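Local coordinates for protein esterase (Sinorhizobium meliloti 1021, PDB 4TX1) that acts as an SGNH-family carbohydrate acetylesterase, removing acetyl groups from its substrates, and probably also has arylesterase activity, at residues Tyr67-Ala72 and Pro106-Thr111; Gly100-Lys105 and Ala159-Gly164; Asn77-Leu82 and Ile119-Asn124. All coordinates share one frame; numbering follows the deposited sequence.

Contact 1 (Tyr67-Ala72 and Pro106-Thr111)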
loop_
_atom_site.group_PDB
_atom_site.type_symbol
_atom_site.label_atom_id
_atom_site.label_comp_id
_atom_site.label_asym_id
_atom_site.label_seq_id
_atom_site.Cartn_x
_atom_site.Cartn_y
_atom_site.Cartn_z
ATOM N N TYR A 67 -8.318 -10.900 -4.817
ATOM C CA TYR A 67 -7.569 -11.385 -3.640
ATOM C C TYR A 67 -6.080 -11.238 -3.819
ATOM O O TYR A 67 -5.513 -11.491 -4.838
ATOM C CB TYR A 67 -7.968 -12.815 -3.327
ATOM C CG TYR A 67 -9.467 -12.983 -3.121
ATOM C CD1 TYR A 67 -10.078 -12.690 -1.870
ATOM C CD2 TYR A 67 -10.276 -13.324 -4.158
ATOM C CE1 TYR A 67 -11.440 -12.742 -1.740
ATOM C CE2 TYR A 67 -11.684 -13.330 -4.009
ATOM C CZ TYR A 67 -12.235 -13.074 -2.779
ATOM O OH TYR A 67 -13.597 -13.191 -2.656
ATOM N N ASP A 68 -5.386 -10.887 -2.746
ATOM C CA ASP A 68 -3.964 -10.714 -2.816
ATOM C C ASP A 68 -3.211 -12.053 -2.882
ATOM O O ASP A 68 -3.572 -13.051 -2.223
ATOM C CB ASP A 68 -3.516 -10.065 -1.514
ATOM C CG ASP A 68 -4.053 -8.658 -1.353
ATOM O OD1 ASP A 68 -4.181 -7.939 -2.387
ATOM O OD2 ASP A 68 -4.460 -8.353 -0.142
ATOM N N ASP A 69 -2.151 -12.048 -3.632
ATOM C CA ASP A 69 -1.215 -13.159 -3.775
ATOM C C ASP A 69 0.131 -12.601 -4.053
ATOM O O ASP A 69 0.359 -11.984 -5.094
ATOM C CB ASP A 69 -1.708 -14.141 -4.850
ATOM C CG ASP A 69 -0.767 -15.306 -5.063
ATOM O OD1 ASP A 69 0.351 -15.188 -4.623
ATOM O OD2 ASP A 69 -1.116 -16.323 -5.755
ATOM N N HIS A 70 1.063 -12.723 -3.086
ATOM C CA HIS A 70 2.382 -12.088 -3.128
ATOM C C HIS A 70 3.487 -13.064 -3.525
ATOM O O HIS A 70 4.664 -12.848 -3.310
ATOM C CB HIS A 70 2.716 -11.456 -1.758
ATOM C CG HIS A 70 1.667 -10.545 -1.233
ATOM N ND1 HIS A 70 1.311 -9.360 -1.858
ATOM C CD2 HIS A 70 0.838 -10.673 -0.167
ATOM C CE1 HIS A 70 0.354 -8.770 -1.146
ATOM N NE2 HIS A 70 0.091 -9.531 -0.096
ATOM N N LEU A 71 3.104 -14.164 -4.155
ATOM C CA LEU A 71 4.041 -15.191 -4.518
ATOM C C LEU A 71 4.784 -15.065 -5.852
ATOM O O LEU A 71 5.686 -15.900 -6.188
ATOM C CB LEU A 71 3.339 -16.574 -4.439
ATOM C CG LEU A 71 2.823 -16.977 -3.069
ATOM C CD1 LEU A 71 1.950 -18.247 -3.155
ATOM C CD2 LEU A 71 3.966 -17.142 -2.062
ATOM N N ALA A 72 4.527 -14.007 -6.562
ATOM C CA ALA A 72 5.205 -13.763 -7.825
ATOM C C ALA A 72 5.557 -12.297 -8.018
ATOM O O ALA A 72 5.244 -11.425 -7.165
ATOM C CB ALA A 72 4.299 -14.286 -8.960
ATOM N N PRO A 106 -6.656 -23.045 -1.957
ATOM C CA PRO A 106 -6.910 -22.786 -0.528
ATOM C C PRO A 106 -6.243 -21.580 0.067
ATOM O O PRO A 106 -6.844 -20.886 0.894
ATOM C CB PRO A 106 -6.379 -24.075 0.134
ATOM C CG PRO A 106 -6.689 -25.160 -0.892
ATOM C CD PRO A 106 -6.483 -24.502 -2.232
ATOM N N ILE A 107 -5.035 -21.298 -0.328
ATOM C CA ILE A 107 -4.325 -20.139 0.178
ATOM C C ILE A 107 -5.083 -18.870 -0.227
ATOM O O ILE A 107 -4.926 -17.881 0.506
ATOM C CB ILE A 107 -2.849 -20.016 -0.196
ATOM C CG1 ILE A 107 -2.626 -19.948 -1.701
ATOM C CG2 ILE A 107 -2.048 -21.242 0.425
ATOM C CD1 ILE A 107 -1.207 -19.440 -2.165
ATOM N N ILE A 108 -5.863 -18.881 -1.322
ATOM C CA ILE A 108 -6.586 -17.674 -1.751
ATOM C C ILE A 108 -7.924 -17.605 -1.061
ATOM O O ILE A 108 -8.259 -16.607 -0.393
ATOM C CB ILE A 108 -6.644 -17.555 -3.287
ATOM C CG1 ILE A 108 -5.244 -17.615 -3.913
ATOM C CG2 ILE A 108 -7.501 -16.336 -3.677
ATOM C CD1 ILE A 108 -4.289 -16.470 -3.488
ATOM N N HIS A 109 -8.697 -18.679 -1.195
ATOM C CA HIS A 109 -9.807 -18.990 -0.304
ATOM C C HIS A 109 -10.437 -20.315 -0.690
ATOM O O HIS A 109 -11.043 -20.973 0.197
ATOM C CB HIS A 109 -10.887 -17.875 -0.303
ATOM C CG HIS A 109 -11.445 -17.545 -1.663
ATOM N ND1 HIS A 109 -11.043 -16.468 -2.444
ATOM C CD2 HIS A 109 -12.351 -18.206 -2.389
ATOM C CE1 HIS A 109 -11.686 -16.495 -3.602
ATOM N NE2 HIS A 109 -12.492 -17.539 -3.586
ATOM N N GLY A 110 -10.387 -20.689 -1.961
ATOM C CA GLY A 110 -10.775 -22.008 -2.432
ATOM C C GLY A 110 -12.248 -22.188 -2.726
ATOM O O GLY A 110 -12.692 -23.317 -2.972
ATOM N N THR A 111 -13.022 -21.112 -2.714
ATOM C CA THR A 111 -14.470 -21.216 -2.840
ATOM C C THR A 111 -15.046 -20.623 -4.133
ATOM O O THR A 111 -14.715 -19.526 -4.556
ATOM C CB THR A 111 -15.231 -20.610 -1.622
ATOM O OG1 THR A 111 -15.034 -19.168 -1.555
ATOM C CG2 THR A 111 -14.730 -21.189 -0.235
#
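H109 turns the edge of its imidazole onto the face of the Y67 phenol, an edge-to-face pair that joins two loops. The centroids are 4.3 Å apart and the planes meet at 61°. ND1 of H109 hangs 3.4 Å above the Y67 ring plane, over its centre. The imidazole gets there because CG sits between the backbone N and the carbonyl carbon (chi1 56°), which swings the ring toward 67-72; at the far side, NE2 gives only a weak bond to the carbonyl O of T111. Y67 is fixed at its other end as well, its OH being hydrogen-bonded to the carbonyl O of G114.

I108 fills the space next to this pair with two branches. CG2 packs on CB of Y67 at 3.6 Å, while the chain bends so that CD1 lies across the D69 side chain, 3.7 Å from D69 CB. Farther along, L71 and I107 meet tip to tip through their CD1 methyls, 3.5 Å apart.

D69 shapes its own loop: OD1 accepts from the backbone N of L71 at 3.0 Å, the N-H coming at OD1 almost in line with the C-O bond, and closes an Asx turn. Its OD2 goes instead to R76 in a salt bridge. D68 OD1 is in a salt bridge with R80 of its own chain, while D68 OD2 and H70 NE2 bond to H70 and D68 of neighbouring subunits. Both loops follow parallel strands, 53-59 and 94-98, and belong to the strand-to-helix loops at the carboxyl edge of the sheet, the edge that carries the active site in SGNH hydrolases.

Contact 2 (Gly100-Lys105 and Ala159-Gly164)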
loop_
_atom_site.group_PDB
_atom_site.type_symbol
_atom_site.label_atom_id
_atom_site.label_comp_id
_atom_site.label_asym_id
_atom_site.label_seq_id
_atom_site.Cartn_x
_atom_site.Cartn_y
_atom_site.Cartn_z
ATOM N N GLY A 100 -11.136 -17.057 -12.034
ATOM C CA GLY A 100 -11.634 -17.883 -10.947
ATOM C C GLY A 100 -10.819 -19.112 -10.648
ATOM O O GLY A 100 -10.951 -19.674 -9.552
ATOM N N SER A 101 -10.028 -19.603 -11.609
ATOM C CA SER A 101 -9.201 -20.783 -11.365
ATOM C C SER A 101 -8.255 -20.601 -10.186
ATOM O O SER A 101 -8.142 -21.474 -9.343
ATOM C CB SER A 101 -8.430 -21.148 -12.641
ATOM O OG SER A 101 -9.315 -21.549 -13.712
ATOM N N ASN A 102 -7.669 -19.385 -10.040
ATOM C CA ASN A 102 -6.741 -19.190 -8.939
ATOM C C ASN A 102 -7.419 -19.009 -7.603
ATOM O O ASN A 102 -6.851 -19.282 -6.567
ATOM C CB ASN A 102 -5.772 -18.050 -9.262
ATOM C CG ASN A 102 -4.838 -18.397 -10.395
ATOM O OD1 ASN A 102 -4.084 -19.355 -10.258
ATOM N ND2 ASN A 102 -4.893 -17.701 -11.500
ATOM N N ASP A 103 -8.662 -18.582 -7.681
ATOM C CA ASP A 103 -9.504 -18.478 -6.492
ATOM C C ASP A 103 -9.787 -19.874 -5.879
ATOM O O ASP A 103 -10.135 -19.989 -4.691
ATOM C CB ASP A 103 -10.846 -17.812 -6.745
ATOM C CG ASP A 103 -10.755 -16.327 -7.029
ATOM O OD1 ASP A 103 -9.995 -15.986 -8.001
ATOM O OD2 ASP A 103 -11.534 -15.483 -6.457
ATOM N N MET A 104 -9.570 -20.945 -6.681
ATOM C CA MET A 104 -9.759 -22.308 -6.143
ATOM C C MET A 104 -8.642 -22.815 -5.252
ATOM O O MET A 104 -8.780 -23.843 -4.587
ATOM C CB MET A 104 -9.954 -23.265 -7.365
ATOM C CG MET A 104 -11.043 -22.883 -8.326
ATOM S SD MET A 104 -12.710 -22.932 -7.538
ATOM C CE MET A 104 -13.017 -21.254 -7.026
ATOM N N LYS A 105 -7.530 -22.066 -5.181
ATOM C CA LYS A 105 -6.461 -22.342 -4.266
ATOM C C LYS A 105 -6.839 -22.068 -2.857
ATOM O O LYS A 105 -7.270 -20.959 -2.531
ATOM C CB LYS A 105 -5.256 -21.407 -4.583
ATOM C CG LYS A 105 -4.666 -21.601 -5.970
ATOM C CD LYS A 105 -3.611 -20.513 -6.184
ATOM C CE LYS A 105 -2.911 -20.653 -7.515
ATOM N NZ LYS A 105 -1.883 -19.558 -7.824
ATOM N N ALA A 159 -1.885 -30.199 -4.510
ATOM C CA ALA A 159 -1.865 -29.493 -3.230
ATOM C C ALA A 159 -2.273 -28.094 -3.369
ATOM O O ALA A 159 -3.091 -27.580 -2.603
ATOM C CB ALA A 159 -0.468 -29.578 -2.560
ATOM N N MET A 160 -1.681 -27.445 -4.368
ATOM C CA MET A 160 -1.939 -25.967 -4.596
ATOM C C MET A 160 -3.434 -25.716 -4.799
ATOM O O MET A 160 -3.951 -24.714 -4.351
ATOM C CB MET A 160 -1.171 -25.458 -5.778
ATOM C CG MET A 160 -1.479 -24.034 -6.179
ATOM S SD MET A 160 -0.855 -22.892 -4.889
ATOM C CE MET A 160 0.605 -22.415 -5.751
ATOM N N PHE A 161 -4.129 -26.639 -5.467
ATOM C CA PHE A 161 -5.521 -26.496 -5.825
ATOM C C PHE A 161 -6.370 -27.555 -5.152
ATOM O O PHE A 161 -7.489 -27.848 -5.634
ATOM C CB PHE A 161 -5.693 -26.585 -7.365
ATOM C CG PHE A 161 -5.056 -25.461 -8.137
ATOM C CD1 PHE A 161 -5.796 -24.274 -8.411
ATOM C CD2 PHE A 161 -3.739 -25.537 -8.605
ATOM C CE1 PHE A 161 -5.253 -23.237 -9.143
ATOM C CE2 PHE A 161 -3.221 -24.463 -9.336
ATOM C CZ PHE A 161 -3.989 -23.329 -9.597
ATOM N N ALA A 162 -5.957 -27.992 -3.964
ATOM C CA ALA A 162 -6.720 -28.998 -3.220
ATOM C C ALA A 162 -8.186 -28.578 -3.025
ATOM O O ALA A 162 -8.510 -27.460 -2.569
ATOM C CB ALA A 162 -6.019 -29.297 -1.877
ATOM N N GLY A 163 -9.119 -29.439 -3.376
ATOM C CA GLY A 163 -10.586 -29.105 -3.267
ATOM C C GLY A 163 -11.172 -28.424 -4.500
ATOM O O GLY A 163 -12.393 -28.244 -4.653
ATOM N N GLY A 164 -10.310 -28.011 -5.408
ATOM C CA GLY A 164 -10.687 -27.176 -6.551
ATOM C C GLY A 164 -11.496 -27.846 -7.606
ATOM O O GLY A 164 -12.174 -27.209 -8.378
#
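K105 lies along F161 at the end of a segment whose G100-S101-N102-D103 matches the GxND block of the SGNH hydrolases; in relatives the Asn of this block helps to form the oxyanion hole, and N102 is probably its counterpart here.

The apolar contacts come first. The lysine chain runs extended beyond CG (chi2 174°) and crosses F161 obliquely. CG makes a CH-pi contact over one ring face, 4.0 Å from the centroid and 28° off the normal, and CE follows on at 3.6 Å from CZ of F161. About a quarter-turn round the stem from the ring, CD of K105 meets SD of M160 at 3.9 Å, so ring and sulfur line two adjoining sides of the lysine chain. M104 adds its CB, which faces CA of G164 at 4.1 Å. A side chain on G164 would point at that CB, and the lack of one lets the two backbones come close.

Oxygens approach the rim of the same ring. The carbonyl O of S101 lies in the F161 plane, 3.4 Å from CE1, and OD1 of N102 stands farther off near CZ, its amide tilted 37° from the ring.

Polar links are few. NZ of K105 gives a weak bond to OD1 of N102, while ND2 of N102 is held by the carbonyl O of R63; a long, weak ion pair joins NZ to D69. An alanine in place of K105 would probably leave the F161 face and M160 SD without their aliphatic partner and take from N102 OD1 its weak bond.

Backbone geometry finishes the fit: F161 to G164 is a type II beta turn, closed by G164 N to F161 O at 2.8 Å, and CA of K105 points its hydrogen at the carbonyl O of M160, 3.5 Å away.

Contact 3 (Asn77-Leu82 and Ile119-Asn124)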
loop_
_atom_site.group_PDB
_atom_site.type_symbol
_atom_site.label_atom_id
_atom_site.label_comp_id
_atom_site.label_asym_id
_atom_site.label_seq_id
_atom_site.Cartn_x
_atom_site.Cartn_y
_atom_site.Cartn_z
ATOM N N ASN A 77 -3.759 -9.426 -7.686
ATOM C CA ASN A 77 -5.141 -9.118 -7.303
ATOM C C ASN A 77 -5.867 -8.450 -8.482
ATOM O O ASN A 77 -5.532 -7.388 -8.942
ATOM C CB ASN A 77 -5.109 -8.142 -6.080
ATOM C CG ASN A 77 -6.461 -7.851 -5.486
ATOM O OD1 ASN A 77 -6.573 -7.800 -4.172
ATOM N ND2 ASN A 77 -7.440 -7.570 -6.285
ATOM N N GLY A 78 -6.858 -9.177 -9.025
ATOM C CA GLY A 78 -7.457 -8.688 -10.252
ATOM C C GLY A 78 -8.138 -7.359 -10.061
ATOM O O GLY A 78 -8.074 -6.517 -10.921
ATOM N N ALA A 79 -8.750 -7.161 -8.914
ATOM C CA ALA A 79 -9.497 -5.947 -8.672
ATOM C C ALA A 79 -8.590 -4.749 -8.462
ATOM O O ALA A 79 -8.908 -3.649 -8.901
ATOM C CB ALA A 79 -10.394 -6.144 -7.473
ATOM N N ARG A 80 -7.467 -4.912 -7.785
ATOM C CA ARG A 80 -6.547 -3.783 -7.563
ATOM C C ARG A 80 -5.943 -3.258 -8.850
ATOM O O ARG A 80 -5.761 -2.071 -9.021
ATOM C CB ARG A 80 -5.438 -4.144 -6.539
ATOM C CG ARG A 80 -4.557 -2.898 -6.247
ATOM C CD ARG A 80 -3.865 -3.156 -4.856
ATOM N NE ARG A 80 -3.249 -4.496 -4.836
ATOM C CZ ARG A 80 -3.400 -5.397 -3.930
ATOM N NH1 ARG A 80 -4.104 -5.113 -2.781
ATOM N NH2 ARG A 80 -2.773 -6.575 -4.099
ATOM N N VAL A 81 -5.638 -4.178 -9.771
ATOM C CA VAL A 81 -5.019 -3.907 -11.035
ATOM C C VAL A 81 -6.002 -3.378 -12.085
ATOM O O VAL A 81 -5.635 -2.611 -12.995
ATOM C CB VAL A 81 -4.158 -5.057 -11.499
ATOM C CG1 VAL A 81 -3.641 -4.851 -12.948
ATOM C CG2 VAL A 81 -3.017 -5.268 -10.497
ATOM N N LEU A 82 -7.234 -3.793 -11.996
ATOM C CA LEU A 82 -8.101 -3.581 -13.176
ATOM C C LEU A 82 -8.307 -2.114 -13.572
ATOM O O LEU A 82 -8.204 -1.800 -14.732
ATOM C CB LEU A 82 -9.465 -4.228 -12.930
ATOM C CG LEU A 82 -10.513 -4.039 -14.029
ATOM C CD1 LEU A 82 -10.053 -4.690 -15.325
ATOM C CD2 LEU A 82 -11.859 -4.597 -13.592
ATOM N N ILE A 119 -15.821 -11.608 -9.065
ATOM C CA ILE A 119 -16.275 -11.130 -10.382
ATOM C C ILE A 119 -17.249 -9.966 -10.257
ATOM O O ILE A 119 -17.187 -9.003 -11.038
ATOM C CB ILE A 119 -16.952 -12.285 -11.178
ATOM C CG1 ILE A 119 -15.943 -13.430 -11.479
ATOM C CG2 ILE A 119 -17.559 -11.758 -12.481
ATOM C CD1 ILE A 119 -14.774 -13.069 -12.383
ATOM N N GLU A 120 -18.132 -10.055 -9.279
ATOM C CA GLU A 120 -19.035 -8.964 -8.957
ATOM C C GLU A 120 -18.332 -7.640 -8.730
ATOM O O GLU A 120 -18.712 -6.591 -9.255
ATOM C CB GLU A 120 -19.971 -9.346 -7.854
ATOM C CG GLU A 120 -21.020 -8.284 -7.525
ATOM C CD GLU A 120 -21.983 -8.766 -6.472
ATOM O OE1 GLU A 120 -23.102 -8.260 -6.467
ATOM O OE2 GLU A 120 -21.662 -9.607 -5.632
ATOM N N ARG A 121 -17.266 -7.710 -7.979
ATOM C CA ARG A 121 -16.468 -6.521 -7.750
ATOM C C ARG A 121 -15.843 -5.989 -9.061
ATOM O O ARG A 121 -15.875 -4.836 -9.286
ATOM C CB ARG A 121 -15.394 -6.791 -6.718
ATOM C CG ARG A 121 -14.432 -5.652 -6.548
ATOM C CD ARG A 121 -15.053 -4.461 -5.873
ATOM N NE ARG A 121 -14.036 -3.521 -5.478
ATOM C CZ ARG A 121 -14.133 -2.224 -5.574
ATOM N NH1 ARG A 121 -15.204 -1.674 -6.059
ATOM N NH2 ARG A 121 -13.107 -1.513 -5.227
ATOM N N LEU A 122 -15.285 -6.882 -9.888
ATOM C CA LEU A 122 -14.726 -6.497 -11.141
ATOM C C LEU A 122 -15.785 -5.822 -12.018
ATOM O O LEU A 122 -15.522 -4.828 -12.675
ATOM C CB LEU A 122 -14.057 -7.679 -11.869
ATOM C CG LEU A 122 -12.909 -8.346 -11.096
ATOM C CD1 LEU A 122 -12.373 -9.520 -11.943
ATOM C CD2 LEU A 122 -11.772 -7.398 -10.745
ATOM N N VAL A 123 -16.989 -6.399 -12.044
ATOM C CA VAL A 123 -18.052 -5.791 -12.878
ATOM C C VAL A 123 -18.264 -4.364 -12.403
ATOM O O VAL A 123 -18.386 -3.438 -13.203
ATOM C CB VAL A 123 -19.364 -6.623 -12.827
ATOM C CG1 VAL A 123 -20.474 -5.833 -13.544
ATOM C CG2 VAL A 123 -19.064 -7.990 -13.482
ATOM N N ASN A 124 -18.406 -4.192 -11.101
ATOM C CA ASN A 124 -18.655 -2.832 -10.558
ATOM C C ASN A 124 -17.515 -1.834 -10.844
ATOM O O ASN A 124 -17.779 -0.655 -11.072
ATOM C CB ASN A 124 -18.913 -2.928 -9.045
ATOM C CG ASN A 124 -20.305 -3.520 -8.750
ATOM O OD1 ASN A 124 -21.310 -3.137 -9.425
ATOM N ND2 ASN A 124 -20.375 -4.462 -7.821
#
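The 2.8 Å bond from V123 N to I119 O closes the helical turn that holds L122 against A79, G78 and L82. A second bond, N124 N to E120 O, continues the turn, and with its backbone so fixed L122 has its side chain to offer. CG is anti to the carbonyl carbon (chi1 -60°), and from there CD2 does the touching. This one methyl sits 3.4 Å from CA of A79, close against the backbone as well as the side chain, and 3.7 Å from the carbonyl C of G78. The first turn of the opposing helix carries little bulk at these two positions, a glycine and an alanine, and the leucine branch settles onto the main chain itself.

The two helices run nearly alongside each other, their segment axes 11° apart in direction and 9.7 Å at closest approach. In the parallel alpha/beta sandwich of the SGNH fold they are neighbouring crossover helices: 78-89 leads from strand 53-59 to 94-98, and 112-127 leads on from 94-98 to 140-145. L82 and V123 carry the packing down to strands of the sheet, L82 to Y19 and V123 to I141 and I143.

L82 crosses L122 obliquely from the next turn. Its CG is anti to the backbone N (chi1 177°), which extends CD2 across to the other helix, where it lies 4.0 Å from CD2 of L122 and a little nearer the L122 carbonyl O. On the outer side, the aliphatic stem of R121 brushes A79, CG to CB at 4.2 Å. The R121 chain bends at this CB-CG bond, and farther out NE gives a weak bond to the carbonyl O of H70 of a neighbouring subunit.

The first segments of contacts 1, 3 and 2 come in that order along the chain, and their partners interleave (106-111, 119-124, then 159-164), so each contact crosses the others in sequence. Contacts 1 and 2 have centres about 9 Å apart and share the loop after strand 94-98, where the backbone N of G110 is probably bonded to the O of D103. The centres of contacts 1 and 3 are about 15 Å apart, contact 3 lying in the helices that follow both loops of contact 1; D68 and R80 tie them by a 2.6 Å salt bridge between OD1 and NH2. The centres of contacts 2 and 3 are about 19 Å apart, nearest atoms about 5 Å. Loops, crossover helices and subunit surface are thus joined through contact 1.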